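Saposin-like protein (Necator americanus, PDB 3S63) probably binds lipids and interacts with membranes, as a hookworm member of the saposin-like family of small helical proteins held by three disulfides. Local coordinates at residues P3-L14 and C75-S86; I25-L35 and S57-T65. All blocks are in the same frame, centred on the assembly; numbering follows the deposited sequence.

Contact 1: residues P3-L14 and C75-S86; sequences PKETCDLCQIAL and CLIMRECNPHDS
The CA atoms of Cys-7 and Cys-81 approach to 4.8 Å, and the pairings Lys-4 with Asp-85 and Cys-10 with Cys-75 show the two segments running in opposite directions. Two disulfides join them. Cys-7 SG and Cys-81 SG are bonded with a chi3 of 91°; Cys-10 SG and Cys-75 SG are bonded with a chi3 of -93°, the opposite hand. Cys-7 and Cys-10 both hold SG anti to the backbone N (chi1 174° at Cys-7), and this turns the sulfurs across to the C-terminal segment. Apolar groups gather round the Cys-10 to Cys-75 disulfide. The Met-78 methyl CE lies 3.5 Å from Cys-10 SG, and Leu-14 CD1 sits 4.0 Å from Cys-75 SG. A Schellman motif with Arg-79 at positive phi ends the helix and turns the chain back toward Cys-81. Glu-80 OE1 comes up against the Thr-6 methyl CG2, and the same oxygen takes part in a salt bridge with Arg-48. Beside the Cys-7 to Cys-81 disulfide, Asp-85 CB packs 3.7 Å from Cys-7 SG. Gln-11 NE2 donates to Ser-86 O at 3.3 Å, with the oxygen close to the plane of the Gln-11 amide. Two disulfides between the N-terminal helix and the C-terminal part of the domain are a hallmark of the saposin fold. Met-72 of helix 71-77 also packs on Cys-7 and Gln-11, Leu-52 of helix 46-65 meets Glu-80, and Leu-35 of helix 28-39 meets Leu-14.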
loop_
_atom_site.group_PDB
_atom_site.type_symbol
_atom_site.label_atom_id
_atom_site.label_comp_id
_atom_site.label_asym_id
_atom_site.label_seq_id
_atom_site.Cartn_x
_atom_site.Cartn_y
_atom_site.Cartn_z
ATOM N N PRO A 3 8.470 -5.467 12.761
ATOM C CA PRO A 3 7.595 -6.118 11.778
ATOM C C PRO A 3 6.134 -5.649 11.907
ATOM O O PRO A 3 5.384 -5.708 10.930
ATOM C CB PRO A 3 7.713 -7.601 12.138
ATOM C CG PRO A 3 9.047 -7.719 12.823
ATOM C CD PRO A 3 9.250 -6.436 13.553
ATOM N N LYS A 4 5.743 -5.194 13.097
ATOM C CA LYS A 4 4.390 -4.698 13.335
ATOM C C LYS A 4 4.185 -3.370 12.610
ATOM O O LYS A 4 3.282 -3.218 11.788
ATOM C CB LYS A 4 4.141 -4.521 14.835
ATOM C CG LYS A 4 2.736 -4.041 15.186
ATOM C CD LYS A 4 1.924 -5.146 15.873
ATOM C CE LYS A 4 0.443 -5.134 15.454
ATOM N NZ LYS A 4 -0.207 -3.817 15.737
ATOM N N GLU A 5 5.041 -2.408 12.918
ATOM C CA GLU A 5 5.017 -1.128 12.245
ATOM C C GLU A 5 4.993 -1.327 10.743
ATOM O O GLU A 5 4.149 -0.773 10.047
ATOM C CB GLU A 5 6.235 -0.313 12.657
ATOM C CG GLU A 5 6.254 0.009 14.140
ATOM C CD GLU A 5 7.517 0.719 14.581
ATOM O OE1 GLU A 5 7.642 1.006 15.786
ATOM O OE2 GLU A 5 8.387 0.995 13.730
ATOM N N THR A 6 5.918 -2.132 10.242
ATOM C CA THR A 6 6.039 -2.374 8.812
ATOM C C THR A 6 4.744 -2.897 8.203
ATOM O O THR A 6 4.382 -2.531 7.088
ATOM C CB THR A 6 7.160 -3.367 8.550
ATOM O OG1 THR A 6 8.366 -2.798 9.040
ATOM C CG2 THR A 6 7.327 -3.633 7.077
ATOM N N CYS A 7 4.053 -3.757 8.936
ATOM C CA CYS A 7 2.772 -4.260 8.486
ATOM C C CYS A 7 1.709 -3.158 8.539
ATOM O O CYS A 7 0.995 -2.919 7.562
ATOM C CB CYS A 7 2.345 -5.456 9.337
ATOM S SG CYS A 7 0.692 -6.051 8.985
ATOM N N ASP A 8 1.611 -2.493 9.688
ATOM C CA ASP A 8 0.674 -1.396 9.846
ATOM C C ASP A 8 0.887 -0.367 8.732
ATOM O O ASP A 8 -0.049 0.005 8.030
ATOM C CB ASP A 8 0.823 -0.753 11.229
ATOM C CG ASP A 8 0.336 -1.662 12.364
ATOM O OD1 ASP A 8 -0.327 -2.683 12.095
ATOM O OD2 ASP A 8 0.607 -1.346 13.539
ATOM N N LEU A 9 2.128 0.070 8.547
ATOM C CA LEU A 9 2.426 1.067 7.530
ATOM C C LEU A 9 1.994 0.639 6.121
ATOM O O LEU A 9 1.504 1.448 5.339
ATOM C CB LEU A 9 3.906 1.459 7.568
ATOM C CG LEU A 9 4.326 2.136 8.877
ATOM C CD1 LEU A 9 5.714 2.687 8.761
ATOM C CD2 LEU A 9 3.376 3.259 9.230
ATOM N N CYS A 10 2.163 -0.625 5.784
ATOM C CA CYS A 10 1.727 -1.060 4.475
ATOM C C CYS A 10 0.247 -0.726 4.344
ATOM O O CYS A 10 -0.192 -0.191 3.332
ATOM C CB CYS A 10 1.943 -2.564 4.308
ATOM S SG CYS A 10 1.635 -3.163 2.628
ATOM N N GLN A 11 -0.503 -1.039 5.395
ATOM C CA GLN A 11 -1.949 -0.918 5.398
ATOM C C GLN A 11 -2.415 0.536 5.353
ATOM O O GLN A 11 -3.259 0.902 4.545
ATOM C CB GLN A 11 -2.526 -1.606 6.635
ATOM C CG GLN A 11 -2.361 -3.095 6.642
ATOM C CD GLN A 11 -3.094 -3.743 7.792
ATOM O OE1 GLN A 11 -4.283 -4.032 7.693
ATOM N NE2 GLN A 11 -2.390 -3.978 8.892
ATOM N N ILE A 12 -1.878 1.350 6.248
ATOM C CA ILE A 12 -2.165 2.767 6.281
ATOM C C ILE A 12 -1.929 3.428 4.922
ATOM O O ILE A 12 -2.727 4.242 4.469
ATOM C CB ILE A 12 -1.282 3.442 7.337
ATOM C CG1 ILE A 12 -1.558 2.819 8.710
ATOM C CG2 ILE A 12 -1.502 4.937 7.352
ATOM C CD1 ILE A 12 -0.617 3.310 9.796
ATOM N N ALA A 13 -0.820 3.080 4.282
ATOM C CA ALA A 13 -0.434 3.700 3.030
ATOM C C ALA A 13 -1.387 3.339 1.913
ATOM O O ALA A 13 -1.809 4.201 1.155
ATOM C CB ALA A 13 0.994 3.313 2.658
ATOM N N LEU A 14 -1.724 2.064 1.799
ATOM C CA LEU A 14 -2.569 1.604 0.703
ATOM C C LEU A 14 -4.011 2.059 0.875
ATOM O O LEU A 14 -4.741 2.250 -0.098
ATOM C CB LEU A 14 -2.534 0.081 0.609
ATOM C CG LEU A 14 -1.210 -0.530 0.189
ATOM C CD1 LEU A 14 -1.455 -1.923 -0.305
ATOM C CD2 LEU A 14 -0.581 0.317 -0.895
ATOM N N CYS A 75 -1.015 -6.692 1.387
ATOM C CA CYS A 75 0.222 -6.588 2.161
ATOM C C CYS A 75 0.747 -7.958 2.609
ATOM O O CYS A 75 1.931 -8.126 2.891
ATOM C CB CYS A 75 0.009 -5.679 3.374
ATOM S SG CYS A 75 -0.214 -3.929 2.948
ATOM N N LEU A 76 -0.156 -8.929 2.682
ATOM C CA LEU A 76 0.196 -10.305 2.964
ATOM C C LEU A 76 0.845 -10.934 1.738
ATOM O O LEU A 76 1.777 -11.728 1.856
ATOM C CB LEU A 76 -1.064 -11.088 3.353
ATOM C CG LEU A 76 -1.643 -10.863 4.756
ATOM C CD1 LEU A 76 -3.010 -11.493 4.917
ATOM C CD2 LEU A 76 -0.697 -11.370 5.833
ATOM N N ILE A 77 0.330 -10.588 0.560
ATOM C CA ILE A 77 0.832 -11.124 -0.710
ATOM C C ILE A 77 2.228 -10.602 -1.001
ATOM O O ILE A 77 3.039 -11.267 -1.655
ATOM C CB ILE A 77 -0.079 -10.733 -1.883
ATOM C CG1 ILE A 77 -1.492 -11.276 -1.679
ATOM C CG2 ILE A 77 0.465 -11.251 -3.178
ATOM C CD1 ILE A 77 -2.511 -10.682 -2.657
ATOM N N MET A 78 2.495 -9.398 -0.510
ATOM C CA MET A 78 3.785 -8.752 -0.668
ATOM C C MET A 78 4.686 -9.156 0.477
ATOM O O MET A 78 5.863 -8.815 0.501
ATOM C CB MET A 78 3.595 -7.242 -0.678
ATOM C CG MET A 78 2.675 -6.776 -1.787
ATOM S SD MET A 78 2.809 -5.035 -2.161
ATOM C CE MET A 78 2.143 -4.298 -0.673
ATOM N N ARG A 79 4.112 -9.891 1.421
ATOM C CA ARG A 79 4.837 -10.409 2.578
ATOM C C ARG A 79 5.341 -9.286 3.490
ATOM O O ARG A 79 6.308 -9.461 4.236
ATOM C CB ARG A 79 5.977 -11.383 2.155
ATOM N N GLU A 80 4.663 -8.138 3.433
ATOM C CA GLU A 80 4.906 -7.035 4.369
ATOM C C GLU A 80 4.030 -7.213 5.599
ATOM O O GLU A 80 4.118 -6.453 6.565
ATOM C CB GLU A 80 4.624 -5.687 3.718
ATOM C CG GLU A 80 5.650 -5.285 2.664
ATOM C CD GLU A 80 7.032 -5.030 3.257
ATOM O OE1 GLU A 80 7.200 -4.011 3.964
ATOM O OE2 GLU A 80 7.942 -5.852 3.016
ATOM N N CYS A 81 3.170 -8.223 5.531
ATOM C CA CYS A 81 2.378 -8.684 6.658
ATOM C C CYS A 81 2.497 -10.191 6.653
ATOM O O CYS A 81 2.563 -10.804 5.590
ATOM C CB CYS A 81 0.909 -8.273 6.505
ATOM S SG CYS A 81 0.547 -6.574 7.022
ATOM N N ASN A 82 2.570 -10.797 7.830
ATOM C CA ASN A 82 2.549 -12.251 7.919
ATOM C C ASN A 82 1.242 -12.629 8.604
ATOM O O ASN A 82 0.622 -11.780 9.259
ATOM C CB ASN A 82 3.760 -12.768 8.692
ATOM N N PRO A 83 0.797 -13.888 8.427
ATOM C CA PRO A 83 -0.458 -14.397 9.002
ATOM C C PRO A 83 -0.595 -14.108 10.502
ATOM O O PRO A 83 -1.711 -13.945 10.998
ATOM C CB PRO A 83 -0.367 -15.900 8.740
ATOM C CG PRO A 83 0.433 -15.996 7.478
ATOM C CD PRO A 83 1.462 -14.898 7.581
ATOM N N HIS A 84 0.532 -14.037 11.204
ATOM C CA HIS A 84 0.565 -13.565 12.588
ATOM C C HIS A 84 -0.182 -12.231 12.786
ATOM O O HIS A 84 -1.180 -12.169 13.508
ATOM C CB HIS A 84 2.031 -13.438 13.068
ATOM N N ASP A 85 0.302 -11.178 12.121
ATOM C CA ASP A 85 -0.122 -9.791 12.368
ATOM C C ASP A 85 -1.627 -9.528 12.222
ATOM O O ASP A 85 -2.372 -10.391 11.757
ATOM C CB ASP A 85 0.666 -8.830 11.468
ATOM C CG ASP A 85 2.170 -8.947 11.661
ATOM O OD1 ASP A 85 2.645 -8.769 12.804
ATOM O OD2 ASP A 85 2.878 -9.232 10.670
ATOM N N SER A 86 -2.054 -8.327 12.620
ATOM C CA SER A 86 -3.473 -7.927 12.576
ATOM C C SER A 86 -3.770 -6.649 11.749
ATOM O O SER A 86 -2.883 -5.815 11.539
ATOM C CB SER A 86 -4.033 -7.792 14.002
ATOM O OG SER A 86 -3.005 -7.522 14.947
#

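Contact 2: residues I25-L35 and S57-T65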
loop_
_atom_site.group_PDB
_atom_site.type_symbol
_atom_site.label_atom_id
_atom_site.label_comp_id
_atom_site.label_asym_id
_atom_site.label_seq_id
_atom_site.Cartn_x
_atom_site.Cartn_y
_atom_site.Cartn_z
ATOM N N ILE A 25 -9.891 4.593 -9.398
ATOM C CA ILE A 25 -8.475 4.741 -9.707
ATOM C C ILE A 25 -8.265 4.895 -11.206
ATOM O O ILE A 25 -8.710 4.076 -11.996
ATOM C CB ILE A 25 -7.658 3.554 -9.181
ATOM C CG1 ILE A 25 -7.298 3.773 -7.716
ATOM C CG2 ILE A 25 -6.402 3.381 -9.998
ATOM C CD1 ILE A 25 -8.386 3.430 -6.773
ATOM N N PRO A 26 -7.585 5.962 -11.605
ATOM C CA PRO A 26 -7.646 6.336 -13.017
ATOM C C PRO A 26 -6.697 5.513 -13.878
ATOM O O PRO A 26 -7.079 5.068 -14.958
ATOM C CB PRO A 26 -7.213 7.810 -13.012
ATOM C CG PRO A 26 -7.165 8.230 -11.567
ATOM C CD PRO A 26 -6.914 6.979 -10.782
ATOM N N SER A 27 -5.470 5.321 -13.412
ATOM C CA SER A 27 -4.468 4.603 -14.185
ATOM C C SER A 27 -3.259 4.300 -13.296
ATOM O O SER A 27 -3.006 5.016 -12.319
ATOM C CB SER A 27 -4.036 5.429 -15.398
ATOM O OG SER A 27 -3.154 6.474 -15.013
ATOM N N ARG A 28 -2.517 3.244 -13.625
ATOM C CA ARG A 28 -1.341 2.890 -12.840
ATOM C C ARG A 28 -0.377 4.069 -12.703
ATOM O O ARG A 28 0.082 4.349 -11.602
ATOM C CB ARG A 28 -0.631 1.704 -13.460
ATOM C CG ARG A 28 -0.274 0.596 -12.500
ATOM C CD ARG A 28 0.277 -0.564 -13.308
ATOM N NE ARG A 28 1.620 -0.956 -12.881
ATOM C CZ ARG A 28 2.561 -1.417 -13.696
ATOM N NH1 ARG A 28 2.334 -1.542 -14.998
ATOM N NH2 ARG A 28 3.737 -1.753 -13.205
ATOM N N ARG A 29 -0.071 4.768 -13.800
ATOM C CA ARG A 29 0.827 5.920 -13.696
ATOM C C ARG A 29 0.333 6.872 -12.624
ATOM O O ARG A 29 1.124 7.342 -11.811
ATOM C CB ARG A 29 1.000 6.657 -15.044
ATOM N N LYS A 30 -0.972 7.148 -12.609
ATOM C CA LYS A 30 -1.536 8.069 -11.625
ATOM C C LYS A 30 -1.537 7.489 -10.228
ATOM O O LYS A 30 -1.169 8.167 -9.279
ATOM C CB LYS A 30 -2.950 8.496 -11.993
ATOM C CG LYS A 30 -3.460 9.665 -11.156
ATOM C CD LYS A 30 -2.735 10.964 -11.508
ATOM C CE LYS A 30 -2.806 12.002 -10.378
ATOM N NZ LYS A 30 -4.204 12.272 -9.902
ATOM N N LEU A 31 -1.971 6.241 -10.102
ATOM C CA LEU A 31 -1.874 5.513 -8.846
ATOM C C LEU A 31 -0.479 5.656 -8.228
ATOM O O LEU A 31 -0.332 5.931 -7.039
ATOM C CB LEU A 31 -2.152 4.035 -9.095
ATOM C CG LEU A 31 -2.883 3.268 -7.993
ATOM C CD1 LEU A 31 -2.511 1.813 -8.038
ATOM C CD2 LEU A 31 -2.583 3.850 -6.624
ATOM N N VAL A 32 0.541 5.455 -9.053
ATOM C CA VAL A 32 1.931 5.494 -8.626
ATOM C C VAL A 32 2.393 6.876 -8.148
ATOM O O VAL A 32 3.119 6.987 -7.162
ATOM C CB VAL A 32 2.839 5.002 -9.765
ATOM C CG1 VAL A 32 4.301 5.097 -9.379
ATOM C CG2 VAL A 32 2.490 3.578 -10.119
ATOM N N HIS A 33 1.984 7.925 -8.848
ATOM C CA HIS A 33 2.286 9.289 -8.425
ATOM C C HIS A 33 1.793 9.568 -7.004
ATOM O O HIS A 33 2.452 10.302 -6.254
ATOM C CB HIS A 33 1.703 10.292 -9.403
ATOM N N GLN A 34 0.649 8.975 -6.630
ATOM C CA GLN A 34 0.098 9.123 -5.271
ATOM C C GLN A 34 0.705 8.182 -4.260
ATOM O O GLN A 34 0.953 8.573 -3.123
ATOM C CB GLN A 34 -1.419 8.951 -5.242
ATOM C CG GLN A 34 -2.184 10.254 -5.415
ATOM C CD GLN A 34 -1.919 11.255 -4.304
ATOM O OE1 GLN A 34 -1.935 10.908 -3.115
ATOM N NE2 GLN A 34 -1.670 12.504 -4.686
ATOM N N LEU A 35 0.914 6.931 -4.658
ATOM C CA LEU A 35 1.614 5.991 -3.797
ATOM C C LEU A 35 2.941 6.618 -3.361
ATOM O O LEU A 35 3.238 6.676 -2.163
ATOM C CB LEU A 35 1.795 4.625 -4.479
ATOM C CG LEU A 35 0.566 3.694 -4.571
ATOM C CD1 LEU A 35 0.755 2.601 -5.597
ATOM C CD2 LEU A 35 0.161 3.097 -3.224
ATOM N N SER A 57 3.521 -2.161 -7.987
ATOM C CA SER A 57 2.421 -1.250 -8.324
ATOM C C SER A 57 1.352 -1.934 -9.170
ATOM O O SER A 57 0.192 -1.561 -9.108
ATOM C CB SER A 57 2.913 0.055 -8.982
ATOM O OG SER A 57 3.436 -0.128 -10.293
ATOM N N ASP A 58 1.748 -2.936 -9.952
ATOM C CA ASP A 58 0.804 -3.685 -10.773
ATOM C C ASP A 58 -0.125 -4.524 -9.913
ATOM O O ASP A 58 -1.325 -4.567 -10.149
ATOM C CB ASP A 58 1.524 -4.546 -11.821
ATOM C CG ASP A 58 2.564 -5.510 -11.213
ATOM O OD1 ASP A 58 2.803 -5.496 -9.986
ATOM O OD2 ASP A 58 3.159 -6.289 -11.988
ATOM N N LEU A 59 0.425 -5.179 -8.902
ATOM C CA LEU A 59 -0.394 -5.954 -7.985
ATOM C C LEU A 59 -1.307 -5.032 -7.181
ATOM O O LEU A 59 -2.491 -5.314 -7.029
ATOM C CB LEU A 59 0.477 -6.775 -7.049
ATOM C CG LEU A 59 -0.266 -7.482 -5.916
ATOM C CD1 LEU A 59 -0.715 -8.880 -6.344
ATOM C CD2 LEU A 59 0.619 -7.544 -4.670
ATOM N N ILE A 60 -0.771 -3.924 -6.675
ATOM C CA ILE A 60 -1.598 -2.958 -5.949
ATOM C C ILE A 60 -2.687 -2.333 -6.825
ATOM O O ILE A 60 -3.796 -2.120 -6.370
ATOM C CB ILE A 60 -0.748 -1.850 -5.320
ATOM C CG1 ILE A 60 0.323 -2.476 -4.444
ATOM C CG2 ILE A 60 -1.612 -0.907 -4.502
ATOM C CD1 ILE A 60 1.465 -1.530 -4.130
ATOM N N PHE A 61 -2.372 -2.050 -8.082
ATOM C CA PHE A 61 -3.337 -1.468 -8.996
ATOM C C PHE A 61 -4.463 -2.443 -9.226
ATOM O O PHE A 61 -5.629 -2.099 -9.065
ATOM C CB PHE A 61 -2.675 -1.116 -10.321
ATOM C CG PHE A 61 -3.621 -0.565 -11.358
ATOM C CD1 PHE A 61 -4.072 0.753 -11.285
ATOM C CD2 PHE A 61 -4.022 -1.344 -12.436
ATOM C CE1 PHE A 61 -4.936 1.277 -12.263
ATOM C CE2 PHE A 61 -4.876 -0.830 -13.421
ATOM C CZ PHE A 61 -5.337 0.482 -13.331
ATOM N N ARG A 62 -4.111 -3.670 -9.588
ATOM C CA ARG A 62 -5.105 -4.711 -9.835
ATOM C C ARG A 62 -6.031 -4.919 -8.649
ATOM O O ARG A 62 -7.241 -4.951 -8.818
ATOM C CB ARG A 62 -4.423 -6.027 -10.167
ATOM C CG ARG A 62 -5.374 -7.150 -10.472
ATOM C CD ARG A 62 -4.603 -8.439 -10.630
ATOM N NE ARG A 62 -4.192 -8.973 -9.333
ATOM C CZ ARG A 62 -3.317 -9.958 -9.162
ATOM N NH1 ARG A 62 -2.722 -10.538 -10.196
ATOM N NH2 ARG A 62 -3.033 -10.358 -7.945
ATOM N N GLU A 63 -5.468 -5.053 -7.453
ATOM C CA GLU A 63 -6.273 -5.348 -6.269
ATOM C C GLU A 63 -7.175 -4.188 -5.873
ATOM O O GLU A 63 -8.272 -4.383 -5.354
ATOM C CB GLU A 63 -5.384 -5.719 -5.083
ATOM C CG GLU A 63 -4.583 -6.969 -5.292
ATOM C CD GLU A 63 -5.451 -8.187 -5.442
ATOM O OE1 GLU A 63 -6.312 -8.399 -4.569
ATOM O OE2 GLU A 63 -5.272 -8.930 -6.428
ATOM N N MET A 64 -6.693 -2.979 -6.103
ATOM C CA MET A 64 -7.442 -1.792 -5.749
ATOM C C MET A 64 -8.646 -1.609 -6.659
ATOM O O MET A 64 -9.710 -1.212 -6.195
ATOM C CB MET A 64 -6.542 -0.566 -5.825
ATOM C CG MET A 64 -5.915 -0.166 -4.516
ATOM S SD MET A 64 -5.050 1.426 -4.640
ATOM C CE MET A 64 -4.085 1.361 -3.131
ATOM N N THR A 65 -8.476 -1.901 -7.947
ATOM C CA THR A 65 -9.501 -1.621 -8.955
ATOM C C THR A 65 -10.533 -2.750 -9.149
ATOM O O THR A 65 -11.521 -2.593 -9.885
ATOM C CB THR A 65 -8.864 -1.268 -10.319
ATOM O OG1 THR A 65 -8.045 -2.350 -10.766
ATOM C CG2 THR A 65 -8.024 -0.039 -10.199
#
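Arg-28 reaches across Phe-61 to the start of segment 57-65. Its CB stands over one face of the Phe-61 ring, offset toward the rim. Arg-28 CG comes next, 3.7 Å from Phe-61 CB, the carbon that carries the ring. Arg-28 CD passes 4.1 Å from Asp-58 CA. The chain then bends at chi3, and Arg-28 NE donates to Ser-57 OG at 3.3 Å with an N-H...O angle of 146°. Arg-28 NH2 adds a weak bond to the same oxygen. Asp-58 CB lies over one face of the guanidinium, but the Asp-58 carboxylate stays apart, with Asp-58 OD2 4.7 Å from Arg-28 NH2. The opposite charges are not in contact, though they may still attract weakly.

The helices here are the two middle ones of the saposin fold. The axes of segments 28-35 and 57-65 cross at 107°, and helix 46-65 is kinked near Asp-58 and Leu-59. Cys-39 and Cys-49 link the same two helices by a disulfide, beyond the ends of these segments. Ser-27 is the N-cap of helix 28-39 and accepts a weak bond from Lys-30 N.

Phe-61 is turned toward this helix start by a chi1 of 177°, with CG anti to the backbone N. Leu-31 CD1 meets the ring at its edge, and Ile-25 CG2 approaches CE1 obliquely. Leu-31 CD2 touches Met-64 SD at 4.0 Å. One turn on from Arg-28, Val-32 CG2 packs 3.7 Å from Ser-57 CB. Val-17 of helix 3-20 also packs on Leu-31, and Phe-18 packs on Met-64.

The chain starts in helix 3-20, which gives the first half of contact 1. It then turns into helix 28-39, whose beginning supplies the first half of contact 2. Helix 46-65 follows, and its C-terminal part, 57-65, closes contact 2. Helix 71-77 and the tail after it close contact 1. Contact 2 is therefore nested inside the loop that contact 1 closes. Contact 1 joins the two ends of the domain, and contact 2 joins its two middle helices. The centres lie about 18 Å apart, on opposite sides of the chain's centre. The two contacts still touch: the Leu-14 side chain meets Ile-60, its backbone O meets Met-64 CE, and Met-78 meets Leu-59.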